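Local coordinates for glycosyl hydrolase 25 (Streptococcus pneumoniae, PDB 4FF5), which probably hydrolyses glycosidic bonds of bacterial cell-wall peptidoglycan and acts as an outer-surface virulence factor that participates in host-cell invasion, at residues 147-152 / 261-266; 68-73 / 110-114; 81-85 / 121-125; 50-54 / 255-259. All coordinates share one frame; numbering follows the deposited sequence.

The family 25 glycosidases use a TIM-type barrel, and the four contacts sample its wall, its outer helices and its closure. Along the chain, contact 4 opens first with 50-54; contacts 2 and 3 follow with alternating segments, and 147-152 opens contact 1. The last helix, 255-263, and the tail after it close contact 4 and then contact 1, so their segments also alternate. These two have centres about 13 Å apart and meet where Phe263 packs on Ile54. Contacts 1 and 3 share the sheet through neighbouring strands 151-155 and 118-123. Contacts 3 and 4, with centres about 24 Å apart, lie on opposite sides of the chain's centre. Contacts 1 and 4 hold the C-terminal helix against the barrel.

Contact 1 of 4, residues 147-152 / 261-266; sequences SPSYYW and KLFLKP
Pro148 meets the C-terminal residue through its backbone: its carbonyl O lies 3.6 Å from CB of Pro266, whose ring also leans on the CA of Ser149. Ser149 carries the direct polar link. With OG held between its own backbone N and carbonyl carbon (chi1 74°), the hydroxyl donates to Leu262 O at 2.9 Å, in the carbonyl plane and on a lone pair. The carbonyl O of Ser149 accepts from a water that also donates to Lys261 O and accepts from Lys265 N, so a single solvent molecule joins the loop to the end of the helix and the residues after it.

At Tyr150 the ring is met in two ways. Leu262 CD2 sits over one face, 4.1 Å from the ring centroid, a CH-pi contact, whereas Lys261 O lies in plane at the edge, 3.3 Å from Tyr150 CE1. The phenol OH passes 3.6 Å from Lys261 CE, but its hydrogen bond goes to Thr202. Trp152 meets the same leucine methyl, its CZ2 3.9 Å from Leu262 CD2, and its NE1 reaches Leu262 O through a second water lying at the edge of the indole. Leu262 O therefore receives both a serine hydroxyl and a water.

The helix thus ends against the start of strand 151-155, at the barrel rim away from the strand C-termini where TIM barrels carry their active sites. Strand 118-123 pairs with Tyr150 and Trp152 on one flank, Ser203 of strand 203-207 touches Tyr150, Trp152 and Leu262, and Lys261 NZ is bound by Asp227.

Contact 2 of 4, residues 68-73 / 110-114; sequences YDALSQ and ELQKR
Tyr68 turns its ring toward Glu110 by keeping CG beside its backbone N (chi1 -71°), while Arg114, extended from CG to NE, lays its guanidinium next to the same tyrosine. Glu110 CB stands almost on the ring normal, 3.4 Å from the centroid of Tyr68, and the glutamate chain bends at chi2 so that CG follows the ring and the carboxylate comes nearly parallel to it. Leu111 CD1 reaches the ring edge, 3.6 Å from Tyr68 CD1.

Arg114 holds the polar half together. Its NE donates to Asp69 OD1 at 2.7 Å, on the anti side of that oxygen, and NH2 adds a weak bond to the same atom. The carboxylate is twisted 47° from the guanidinium plane, unlike a flat two-oxygen salt bridge. NH1 turns back to the preceding helical turn, binding Glu110 O and, at 2.8 Å, Glu110 OE1. Gripped at three nitrogens, the guanidinium is fixed in its orientation, with Tyr68 CB over the centre of one face; the two acids probably reinforce its positive charge.

Helix 68-73 is thereby fastened to the end of helix 104-112. His107 of that helix binds Tyr68 OH, and Leu111 rests on Val118 of strand 118-123.

Contact 3 of 4, residues 81-85 / 121-125; sequences RVHSG and YAYVA
Tyr123 O is gripped by two donors: Gly85 N at 2.9 Å, and a water at 2.8 Å that is also hydrogen-bonded to His83 ND1, in the plane of the imidazole at its edge. The pair belongs to the parallel wall of the TIM-type barrel, where strands 77-84 and 118-123 run side by side, the pieces 81-84 and 121-123 at 21° to each other.

Parallel pairing proceeds with one irregularity. Arg81 is matched with Tyr121, yet His83 is matched with Ala122, so Val82 is an extra residue, a beta bulge. The bulged residue still bonds: Val82 N donates to Tyr121 O at 3.0 Å, almost along the C=O axis. Past it, Tyr123 N donates to His83 O at 2.9 Å, and Ala122 CA offers a C-H to the same oxygen.

The side chains past the bulge still sort onto two faces. His83 and Ala122 share the outer one, their CB atoms 3.9 Å apart, beneath helix 129-143. Arg81, Tyr121, Ser84 and Tyr123 occupy the other, and both tyrosines touch Asp154 of strand 151-155. This end of the strands is where TIM barrels place their active site, so the tyrosines probably line the substrate cleft.

Tyr121 takes the cramped first torsion, CG between N and the carbonyl carbon (chi1 81°), which tips its ring across to Arg81. The arginine chain runs over one ring face and then bends at chi3, its NE leaving for a salt bridge with Asp101. The closest approach is made by Arg81 CB, 3.4 Å from Tyr121 CZ and offset toward the rim of the ring.

Contact 4 of 4, residues 50-54 / 255-259; sequences LDKPI and KEETF
Lys255 NZ gathers the polar interactions with Leu50 and Asp51. The lysine runs fully extended from the helix and brings its ammonium group to the loop at these two residues. There it donates to Leu50 O at 3.0 Å, from a position tilted out of the carbonyl plane, and to Asp51 OD1 at 2.9 Å, on the anti lone pair of that oxygen, as a salt bridge. A water 2.8 Å from Lys255 NZ accepts a third bond and passes one on to Lys52 O. Three oxygens thus surround the end of the lysine, and the aspartate probably stabilises the charge.

The apolar part centres on Leu50. With CG anti to the backbone N (chi1 -178°), its two methyls split over the helix surface: CD1 lies 3.6 Å from Phe259 CB, while CD2 meets Glu256, 4.0 Å from its CA. The leucine and the aliphatic stem of Lys255 lie side by side, pointing opposite ways, and Leu50 CD1 is 4.0 Å from Lys255 CG. Farther along, Ile54 CD1 approaches the edge of the Phe259 ring and is 4.3 Å from Phe259 CD1.

Residues 50-53 lie between helix 39-48 and strand 54-57, and Ile54 opens that strand; the contact presses them onto the first turn of the final helix, 255-263. Strand 244-249 flanks the site, with Ile249 touching Ile54 and Lys255, and at the far end of the same helix Phe263 stacks on Phe259.

Contact 1 of 4, residues 147-152 / 261-266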
loop_
_atom_site.group_PDB
_atom_site.type_symbol
_atom_site.label_atom_id
_atom_site.label_comp_id
_atom_site.label_asym_id
_atom_site.label_seq_id
_atom_site.Cartn_x
_atom_site.Cartn_y
_atom_site.Cartn_z
ATOM N N SER A 147 -10.038 5.873 8.699
ATOM C CA SER A 147 -10.863 4.750 8.222
ATOM C C SER A 147 -10.353 4.236 6.880
ATOM O O SER A 147 -11.119 4.187 5.902
ATOM C CB SER A 147 -12.338 5.162 8.084
ATOM O OG SER A 147 -12.873 5.512 9.347
ATOM N N PRO A 148 -9.058 3.853 6.823
ATOM C CA PRO A 148 -8.530 3.395 5.536
ATOM C C PRO A 148 -9.224 2.109 5.066
ATOM O O PRO A 148 -9.707 1.318 5.888
ATOM C CB PRO A 148 -7.048 3.164 5.829
ATOM C CG PRO A 148 -6.982 2.882 7.290
ATOM C CD PRO A 148 -8.065 3.715 7.909
ATOM N N SER A 149 -9.282 1.920 3.753
ATOM C CA SER A 149 -9.962 0.764 3.173
ATOM C C SER A 149 -9.221 -0.564 3.395
ATOM O O SER A 149 -9.814 -1.629 3.245
ATOM C CB SER A 149 -10.198 0.985 1.683
ATOM O OG SER A 149 -8.973 0.856 0.959
ATOM N N TYR A 150 -7.924 -0.492 3.717
ATOM C CA TYR A 150 -7.096 -1.673 3.879
ATOM C C TYR A 150 -5.804 -1.262 4.576
ATOM O O TYR A 150 -5.365 -0.123 4.447
ATOM C CB TYR A 150 -6.764 -2.275 2.507
ATOM C CG TYR A 150 -7.068 -3.754 2.375
ATOM C CD1 TYR A 150 -8.293 -4.186 1.857
ATOM C CD2 TYR A 150 -6.133 -4.720 2.761
ATOM C CE1 TYR A 150 -8.583 -5.544 1.733
ATOM C CE2 TYR A 150 -6.410 -6.078 2.636
ATOM C CZ TYR A 150 -7.636 -6.481 2.115
ATOM O OH TYR A 150 -7.930 -7.828 1.998
ATOM N N TYR A 151 -5.198 -2.191 5.296
ATOM C CA TYR A 151 -3.878 -1.963 5.866
ATOM C C TYR A 151 -2.907 -2.930 5.205
ATOM O O TYR A 151 -3.174 -4.125 5.162
ATOM C CB TYR A 151 -3.906 -2.258 7.356
ATOM C CG TYR A 151 -4.748 -1.316 8.159
ATOM C CD1 TYR A 151 -6.137 -1.509 8.295
ATOM C CD2 TYR A 151 -4.155 -0.255 8.836
ATOM C CE1 TYR A 151 -6.904 -0.626 9.069
ATOM C CE2 TYR A 151 -4.912 0.624 9.606
ATOM C CZ TYR A 151 -6.277 0.435 9.725
ATOM O OH TYR A 151 -6.989 1.338 10.510
ATOM N N TRP A 152 -1.794 -2.417 4.695
ATOM C CA TRP A 152 -0.810 -3.257 3.990
ATOM C C TRP A 152 0.539 -3.278 4.671
ATOM O O TRP A 152 1.062 -2.225 5.090
ATOM C CB TRP A 152 -0.627 -2.736 2.561
ATOM C CG TRP A 152 -1.830 -2.929 1.662
ATOM C CD1 TRP A 152 -2.833 -2.016 1.374
ATOM C CD2 TRP A 152 -2.181 -4.135 0.905
ATOM N NE1 TRP A 152 -3.749 -2.548 0.504
ATOM C CE2 TRP A 152 -3.423 -3.823 0.190
ATOM C CE3 TRP A 152 -1.609 -5.404 0.752
ATOM C CZ2 TRP A 152 -4.044 -4.744 -0.652
ATOM C CZ3 TRP A 152 -2.259 -6.328 -0.078
ATOM C CH2 TRP A 152 -3.435 -5.997 -0.775
ATOM N N LYS A 261 -13.306 -5.378 -2.768
ATOM C CA LYS A 261 -12.587 -5.971 -1.657
ATOM C C LYS A 261 -11.513 -5.030 -1.080
ATOM O O LYS A 261 -11.411 -4.845 0.138
ATOM C CB LYS A 261 -11.932 -7.262 -2.124
ATOM C CG LYS A 261 -11.111 -7.925 -1.047
ATOM C CD LYS A 261 -10.606 -9.276 -1.502
ATOM C CE LYS A 261 -9.447 -9.720 -0.645
ATOM N NZ LYS A 261 -8.840 -10.978 -1.184
ATOM N N LEU A 262 -10.715 -4.445 -1.966
ATOM C CA LEU A 262 -9.513 -3.706 -1.545
ATOM C C LEU A 262 -9.779 -2.257 -1.189
ATOM O O LEU A 262 -9.037 -1.666 -0.390
ATOM C CB LEU A 262 -8.422 -3.775 -2.623
ATOM C CG LEU A 262 -7.927 -5.193 -2.996
ATOM C CD1 LEU A 262 -6.713 -5.120 -3.912
ATOM C CD2 LEU A 262 -7.587 -6.021 -1.772
ATOM N N PHE A 263 -10.815 -1.687 -1.797
ATOM C CA PHE A 263 -11.057 -0.252 -1.678
ATOM C C PHE A 263 -12.413 0.175 -1.144
ATOM O O PHE A 263 -12.560 1.293 -0.665
ATOM C CB PHE A 263 -10.752 0.417 -3.001
ATOM C CG PHE A 263 -9.283 0.501 -3.259
ATOM C CD1 PHE A 263 -8.501 1.440 -2.583
ATOM C CD2 PHE A 263 -8.667 -0.398 -4.110
ATOM C CE1 PHE A 263 -7.134 1.500 -2.788
ATOM C CE2 PHE A 263 -7.294 -0.348 -4.314
ATOM C CZ PHE A 263 -6.527 0.607 -3.655
ATOM N N LEU A 264 -13.395 -0.706 -1.212
ATOM C CA LEU A 264 -14.763 -0.301 -0.896
ATOM C C LEU A 264 -15.370 -1.057 0.289
ATOM O O LEU A 264 -16.588 -1.064 0.466
ATOM C CB LEU A 264 -15.634 -0.380 -2.158
ATOM C CG LEU A 264 -15.279 0.481 -3.390
ATOM C CD1 LEU A 264 -16.265 0.241 -4.533
ATOM C CD2 LEU A 264 -15.166 1.969 -3.091
ATOM N N LYS A 265 -14.522 -1.677 1.116
ATOM C CA LYS A 265 -14.997 -2.396 2.314
ATOM C C LYS A 265 -14.182 -2.117 3.597
ATOM O O LYS A 265 -13.608 -3.045 4.169
ATOM C CB LYS A 265 -15.048 -3.915 2.076
ATOM C CG LYS A 265 -15.754 -4.373 0.807
ATOM C CD LYS A 265 -16.481 -5.708 0.936
ATOM C CE LYS A 265 -16.104 -6.541 2.155
ATOM N NZ LYS A 265 -16.921 -7.782 2.237
ATOM N N PRO A 266 -14.126 -0.850 4.061
ATOM C CA PRO A 266 -13.405 -0.611 5.317
ATOM C C PRO A 266 -14.231 -1.055 6.529
ATOM O O PRO A 266 -13.805 -1.943 7.274
ATOM C CB PRO A 266 -13.227 0.901 5.335
ATOM C CG PRO A 266 -14.402 1.420 4.573
ATOM C CD PRO A 266 -14.745 0.385 3.537
HETATM O O HOH W 1 -11.854 -2.265 1.346
HETATM O O HOH W 2 -6.080 -1.484 -0.821
#

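Contact 2 of 4, residues 68-73 / 110-114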
loop_
_atom_site.group_PDB
_atom_site.type_symbol
_atom_site.label_atom_id
_atom_site.label_comp_id
_atom_site.label_asym_id
_atom_site.label_seq_id
_atom_site.Cartn_x
_atom_site.Cartn_y
_atom_site.Cartn_z
ATOM N N TYR A 68 -4.186 17.687 -6.696
ATOM C CA TYR A 68 -5.079 16.591 -6.272
ATOM C C TYR A 68 -6.365 16.532 -7.092
ATOM O O TYR A 68 -6.846 15.442 -7.394
ATOM C CB TYR A 68 -5.391 16.623 -4.783
ATOM C CG TYR A 68 -4.226 16.241 -3.887
ATOM C CD1 TYR A 68 -3.902 14.891 -3.644
ATOM C CD2 TYR A 68 -3.450 17.232 -3.266
ATOM C CE1 TYR A 68 -2.840 14.546 -2.804
ATOM C CE2 TYR A 68 -2.393 16.900 -2.430
ATOM C CZ TYR A 68 -2.083 15.554 -2.207
ATOM O OH TYR A 68 -1.028 15.258 -1.371
ATOM N N ASP A 69 -6.900 17.703 -7.467
ATOM C CA ASP A 69 -8.046 17.768 -8.394
ATOM C C ASP A 69 -7.798 16.942 -9.650
ATOM O O ASP A 69 -8.631 16.115 -10.026
ATOM C CB ASP A 69 -8.371 19.229 -8.783
ATOM C CG ASP A 69 -8.960 20.028 -7.634
ATOM O OD1 ASP A 69 -9.452 19.422 -6.664
ATOM O OD2 ASP A 69 -8.953 21.279 -7.700
ATOM N N ALA A 70 -6.657 17.159 -10.295
ATOM C CA ALA A 70 -6.323 16.434 -11.521
ATOM C C ALA A 70 -6.047 14.954 -11.240
ATOM O O ALA A 70 -6.521 14.059 -11.960
ATOM C CB ALA A 70 -5.130 17.079 -12.219
ATOM N N LEU A 71 -5.285 14.693 -10.184
ATOM C CA LEU A 71 -4.855 13.322 -9.902
ATOM C C LEU A 71 -6.033 12.402 -9.594
ATOM O O LEU A 71 -6.082 11.271 -10.087
ATOM C CB LEU A 71 -3.794 13.310 -8.789
ATOM C CG LEU A 71 -2.915 12.049 -8.642
ATOM C CD1 LEU A 71 -1.724 12.053 -9.592
ATOM C CD2 LEU A 71 -2.426 11.897 -7.217
ATOM N N SER A 72 -6.990 12.888 -8.801
ATOM C CA SER A 72 -8.128 12.068 -8.336
ATOM C C SER A 72 -9.056 11.575 -9.452
ATOM O O SER A 72 -9.690 10.507 -9.321
ATOM C CB SER A 72 -8.948 12.823 -7.279
ATOM O OG SER A 72 -9.622 13.925 -7.860
ATOM N N GLN A 73 -9.137 12.344 -10.537
ATOM C CA GLN A 73 -9.951 11.937 -11.687
ATOM C C GLN A 73 -9.179 11.027 -12.666
ATOM O O GLN A 73 -9.788 10.448 -13.578
ATOM C CB GLN A 73 -10.599 13.139 -12.403
ATOM C CG GLN A 73 -11.453 14.067 -11.536
ATOM C CD GLN A 73 -12.481 13.350 -10.656
ATOM O OE1 GLN A 73 -13.349 12.622 -11.143
ATOM N NE2 GLN A 73 -12.395 13.580 -9.346
ATOM N N GLU A 110 -6.611 14.778 1.287
ATOM C CA GLU A 110 -6.864 15.397 -0.018
ATOM C C GLU A 110 -7.548 14.443 -1.012
ATOM O O GLU A 110 -8.366 14.847 -1.848
ATOM C CB GLU A 110 -5.590 16.000 -0.614
ATOM C CG GLU A 110 -4.990 17.157 0.201
ATOM C CD GLU A 110 -5.613 18.529 -0.050
ATOM O OE1 GLU A 110 -6.725 18.649 -0.597
ATOM O OE2 GLU A 110 -4.957 19.520 0.319
ATOM N N LEU A 111 -7.228 13.162 -0.903
ATOM C CA LEU A 111 -7.800 12.179 -1.791
ATOM C C LEU A 111 -9.183 11.769 -1.321
ATOM O O LEU A 111 -10.111 11.608 -2.138
ATOM C CB LEU A 111 -6.848 10.966 -1.870
ATOM C CG LEU A 111 -5.932 10.700 -3.079
ATOM C CD1 LEU A 111 -5.745 11.801 -4.120
ATOM C CD2 LEU A 111 -4.593 10.091 -2.658
ATOM N N GLN A 112 -9.344 11.598 -0.012
ATOM C CA GLN A 112 -10.650 11.205 0.528
ATOM C C GLN A 112 -11.711 12.274 0.265
ATOM O O GLN A 112 -12.860 11.948 -0.027
ATOM C CB GLN A 112 -10.564 10.903 2.020
ATOM C CG GLN A 112 -9.925 9.557 2.289
ATOM C CD GLN A 112 -9.969 9.152 3.736
ATOM O OE1 GLN A 112 -9.992 9.994 4.639
ATOM N NE2 GLN A 112 -9.976 7.854 3.971
ATOM N N LYS A 113 -11.314 13.541 0.360
ATOM C CA LYS A 113 -12.249 14.650 0.134
ATOM C C LYS A 113 -12.707 14.669 -1.319
ATOM O O LYS A 113 -13.760 15.208 -1.627
ATOM C CB LYS A 113 -11.632 15.988 0.534
ATOM C CG LYS A 113 -10.590 16.539 -0.429
ATOM N N ARG A 114 -11.937 14.025 -2.196
ATOM C CA ARG A 114 -12.290 13.939 -3.616
ATOM C C ARG A 114 -12.872 12.563 -3.965
ATOM O O ARG A 114 -12.909 12.162 -5.132
ATOM C CB ARG A 114 -11.092 14.324 -4.489
ATOM C CG ARG A 114 -10.674 15.784 -4.315
ATOM C CD ARG A 114 -9.297 16.064 -4.899
ATOM N NE ARG A 114 -8.961 17.492 -4.887
ATOM C CZ ARG A 114 -8.461 18.143 -3.839
ATOM N NH1 ARG A 114 -8.248 17.513 -2.691
ATOM N NH2 ARG A 114 -8.178 19.439 -3.930
#

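Contact 3 of 4, residues 81-85 / 121-125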
loop_
_atom_site.group_PDB
_atom_site.type_symbol
_atom_site.label_atom_id
_atom_site.label_comp_id
_atom_site.label_asym_id
_atom_site.label_seq_id
_atom_site.Cartn_x
_atom_site.Cartn_y
_atom_site.Cartn_z
ATOM N N ARG A 81 1.598 5.672 2.288
ATOM C CA ARG A 81 2.529 5.230 3.325
ATOM C C ARG A 81 2.315 6.018 4.606
ATOM O O ARG A 81 2.281 7.245 4.567
ATOM C CB ARG A 81 3.974 5.414 2.898
ATOM C CG ARG A 81 4.924 4.675 3.828
ATOM C CD ARG A 81 6.374 4.863 3.419
ATOM N NE ARG A 81 6.891 6.198 3.752
ATOM C CZ ARG A 81 8.175 6.548 3.671
ATOM N NH1 ARG A 81 9.083 5.657 3.298
ATOM N NH2 ARG A 81 8.563 7.791 3.972
ATOM N N VAL A 82 2.166 5.312 5.723
ATOM C CA VAL A 82 1.996 5.957 7.044
ATOM C C VAL A 82 3.243 5.758 7.931
ATOM O O VAL A 82 3.650 6.647 8.700
ATOM C CB VAL A 82 0.681 5.460 7.708
ATOM C CG1 VAL A 82 0.497 5.988 9.137
ATOM C CG2 VAL A 82 -0.503 5.900 6.855
ATOM N N HIS A 83 3.871 4.588 7.810
ATOM C CA HIS A 83 5.026 4.284 8.633
ATOM C C HIS A 83 6.137 3.665 7.827
ATOM O O HIS A 83 5.896 2.817 6.964
ATOM C CB HIS A 83 4.585 3.337 9.747
ATOM C CG HIS A 83 5.555 3.229 10.897
ATOM N ND1 HIS A 83 6.423 2.219 11.015
ATOM C CD2 HIS A 83 5.766 4.054 11.998
ATOM C CE1 HIS A 83 7.148 2.368 12.132
ATOM N NE2 HIS A 83 6.755 3.498 12.730
ATOM N N SER A 84 7.367 4.082 8.088
ATOM C CA SER A 84 8.493 3.186 7.805
ATOM C C SER A 84 9.252 2.744 9.049
ATOM O O SER A 84 9.608 3.560 9.920
ATOM C CB SER A 84 9.466 3.792 6.818
ATOM O OG SER A 84 10.619 2.962 6.819
ATOM N N GLY A 85 9.555 1.461 9.131
ATOM C CA GLY A 85 10.303 0.971 10.259
ATOM C C GLY A 85 11.781 1.232 10.075
ATOM O O GLY A 85 12.605 0.657 10.786
ATOM N N TYR A 121 -0.212 1.812 3.989
ATOM C CA TYR A 121 0.835 0.795 4.157
ATOM C C TYR A 121 1.946 1.199 5.127
ATOM O O TYR A 121 2.170 2.378 5.377
ATOM C CB TYR A 121 1.424 0.340 2.793
ATOM C CG TYR A 121 2.490 1.227 2.121
ATOM C CD1 TYR A 121 3.853 1.014 2.362
ATOM C CD2 TYR A 121 2.127 2.200 1.179
ATOM C CE1 TYR A 121 4.824 1.785 1.737
ATOM C CE2 TYR A 121 3.088 2.955 0.517
ATOM C CZ TYR A 121 4.427 2.752 0.815
ATOM O OH TYR A 121 5.359 3.488 0.162
ATOM N N ALA A 122 2.648 0.202 5.640
ATOM C CA ALA A 122 3.813 0.415 6.502
ATOM C C ALA A 122 4.963 -0.426 6.002
ATOM O O ALA A 122 4.773 -1.597 5.698
ATOM C CB ALA A 122 3.475 0.034 7.942
ATOM N N TYR A 123 6.164 0.165 5.951
ATOM C CA TYR A 123 7.375 -0.566 5.592
ATOM C C TYR A 123 7.811 -1.326 6.842
ATOM O O TYR A 123 8.123 -0.714 7.862
ATOM C CB TYR A 123 8.448 0.439 5.141
ATOM C CG TYR A 123 9.764 -0.128 4.658
ATOM C CD1 TYR A 123 9.890 -0.563 3.330
ATOM C CD2 TYR A 123 10.900 -0.141 5.465
ATOM C CE1 TYR A 123 11.084 -1.050 2.840
ATOM C CE2 TYR A 123 12.114 -0.653 4.987
ATOM C CZ TYR A 123 12.188 -1.102 3.664
ATOM O OH TYR A 123 13.343 -1.600 3.104
ATOM N N VAL A 124 7.773 -2.657 6.768
ATOM C CA VAL A 124 7.966 -3.529 7.933
ATOM C C VAL A 124 9.461 -3.751 8.102
ATOM O O VAL A 124 10.108 -4.313 7.232
ATOM C CB VAL A 124 7.217 -4.876 7.755
ATOM C CG1 VAL A 124 7.530 -5.836 8.890
ATOM C CG2 VAL A 124 5.714 -4.639 7.674
ATOM N N ALA A 125 10.024 -3.281 9.212
ATOM C CA ALA A 125 11.470 -3.345 9.374
ATOM C C ALA A 125 11.929 -3.529 10.831
ATOM O O ALA A 125 13.090 -3.290 11.135
ATOM C CB ALA A 125 12.119 -2.120 8.754
HETATM O O HOH W 3 6.662 -0.227 10.154
#

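Contact 4 of 4, residues 50-54 / 255-259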
loop_
_atom_site.group_PDB
_atom_site.type_symbol
_atom_site.label_atom_id
_atom_site.label_comp_id
_atom_site.label_asym_id
_atom_site.label_seq_id
_atom_site.Cartn_x
_atom_site.Cartn_y
_atom_site.Cartn_z
ATOM N N LEU A 50 -12.959 2.605 -12.714
ATOM C CA LEU A 50 -12.360 1.291 -12.461
ATOM C C LEU A 50 -11.160 0.959 -13.362
ATOM O O LEU A 50 -10.255 0.262 -12.936
ATOM C CB LEU A 50 -13.439 0.201 -12.556
ATOM C CG LEU A 50 -13.081 -1.255 -12.294
ATOM C CD1 LEU A 50 -12.679 -1.446 -10.847
ATOM C CD2 LEU A 50 -14.269 -2.139 -12.645
ATOM N N ASP A 51 -11.135 1.461 -14.595
ATOM C CA ASP A 51 -9.993 1.172 -15.472
ATOM C C ASP A 51 -8.831 2.173 -15.375
ATOM O O ASP A 51 -7.832 2.051 -16.079
ATOM C CB ASP A 51 -10.453 0.941 -16.906
ATOM C CG ASP A 51 -11.309 -0.319 -17.041
ATOM O OD1 ASP A 51 -11.132 -1.279 -16.244
ATOM O OD2 ASP A 51 -12.165 -0.347 -17.942
ATOM N N LYS A 52 -8.960 3.141 -14.475
ATOM C CA LYS A 52 -7.863 4.033 -14.163
ATOM C C LYS A 52 -6.965 3.317 -13.138
ATOM O O LYS A 52 -7.440 2.470 -12.377
ATOM C CB LYS A 52 -8.398 5.361 -13.631
ATOM C CG LYS A 52 -8.863 6.303 -14.740
ATOM C CD LYS A 52 -10.027 7.173 -14.298
ATOM C CE LYS A 52 -10.458 8.169 -15.374
ATOM N NZ LYS A 52 -10.353 7.619 -16.753
ATOM N N PRO A 53 -5.662 3.632 -13.137
ATOM C CA PRO A 53 -4.734 2.845 -12.323
ATOM C C PRO A 53 -4.851 3.135 -10.820
ATOM O O PRO A 53 -5.409 4.166 -10.424
ATOM C CB PRO A 53 -3.369 3.304 -12.827
ATOM C CG PRO A 53 -3.590 4.684 -13.311
ATOM C CD PRO A 53 -4.976 4.697 -13.892
ATOM N N ILE A 54 -4.343 2.210 -10.009
ATOM C CA ILE A 54 -4.199 2.410 -8.568
ATOM C C ILE A 54 -2.759 2.857 -8.295
ATOM O O ILE A 54 -1.804 2.216 -8.753
ATOM C CB ILE A 54 -4.510 1.112 -7.789
ATOM C CG1 ILE A 54 -5.996 0.715 -7.977
ATOM C CG2 ILE A 54 -4.107 1.234 -6.316
ATOM C CD1 ILE A 54 -6.227 -0.780 -7.804
ATOM N N LYS A 255 -12.292 -8.061 -11.786
ATOM C CA LYS A 255 -11.777 -6.734 -11.471
ATOM C C LYS A 255 -12.664 -5.930 -10.510
ATOM O O LYS A 255 -12.178 -5.397 -9.488
ATOM C CB LYS A 255 -11.482 -5.935 -12.739
ATOM C CG LYS A 255 -10.760 -4.639 -12.429
ATOM C CD LYS A 255 -10.225 -3.987 -13.680
ATOM C CE LYS A 255 -9.269 -2.875 -13.291
ATOM N NZ LYS A 255 -8.928 -2.024 -14.450
ATOM N N GLU A 256 -13.950 -5.840 -10.832
ATOM C CA GLU A 256 -14.888 -5.118 -9.987
ATOM C C GLU A 256 -14.986 -5.688 -8.561
ATOM O O GLU A 256 -14.963 -4.924 -7.596
ATOM C CB GLU A 256 -16.268 -5.071 -10.641
ATOM C CG GLU A 256 -17.178 -4.013 -10.039
ATOM C CD GLU A 256 -18.573 -4.073 -10.615
ATOM O OE1 GLU A 256 -19.540 -3.879 -9.852
ATOM O OE2 GLU A 256 -18.694 -4.321 -11.831
ATOM N N GLU A 257 -15.081 -7.011 -8.421
ATOM C CA GLU A 257 -15.158 -7.644 -7.082
ATOM C C GLU A 257 -13.909 -7.427 -6.241
ATOM O O GLU A 257 -13.997 -7.203 -5.033
ATOM C CB GLU A 257 -15.430 -9.149 -7.177
ATOM C CG GLU A 257 -16.897 -9.502 -7.398
ATOM C CD GLU A 257 -17.103 -10.988 -7.644
ATOM O OE1 GLU A 257 -16.124 -11.767 -7.480
ATOM O OE2 GLU A 257 -18.243 -11.377 -7.991
ATOM N N THR A 258 -12.752 -7.518 -6.887
ATOM C CA THR A 258 -11.467 -7.355 -6.212
ATOM C C THR A 258 -11.207 -5.903 -5.824
ATOM O O THR A 258 -10.676 -5.626 -4.751
ATOM C CB THR A 258 -10.314 -7.939 -7.054
ATOM O OG1 THR A 258 -10.607 -9.317 -7.349
ATOM C CG2 THR A 258 -8.987 -7.893 -6.280
ATOM N N PHE A 259 -11.586 -4.975 -6.690
ATOM C CA PHE A 259 -11.520 -3.572 -6.328
ATOM C C PHE A 259 -12.399 -3.282 -5.101
ATOM O O PHE A 259 -11.985 -2.569 -4.191
ATOM C CB PHE A 259 -11.927 -2.664 -7.505
ATOM C CG PHE A 259 -11.711 -1.214 -7.220
ATOM C CD1 PHE A 259 -10.494 -0.611 -7.511
ATOM C CD2 PHE A 259 -12.698 -0.467 -6.598
ATOM C CE1 PHE A 259 -10.277 0.725 -7.197
ATOM C CE2 PHE A 259 -12.500 0.866 -6.297
ATOM C CZ PHE A 259 -11.283 1.460 -6.591
HETATM O O HOH W 4 -7.061 -0.120 -13.565
#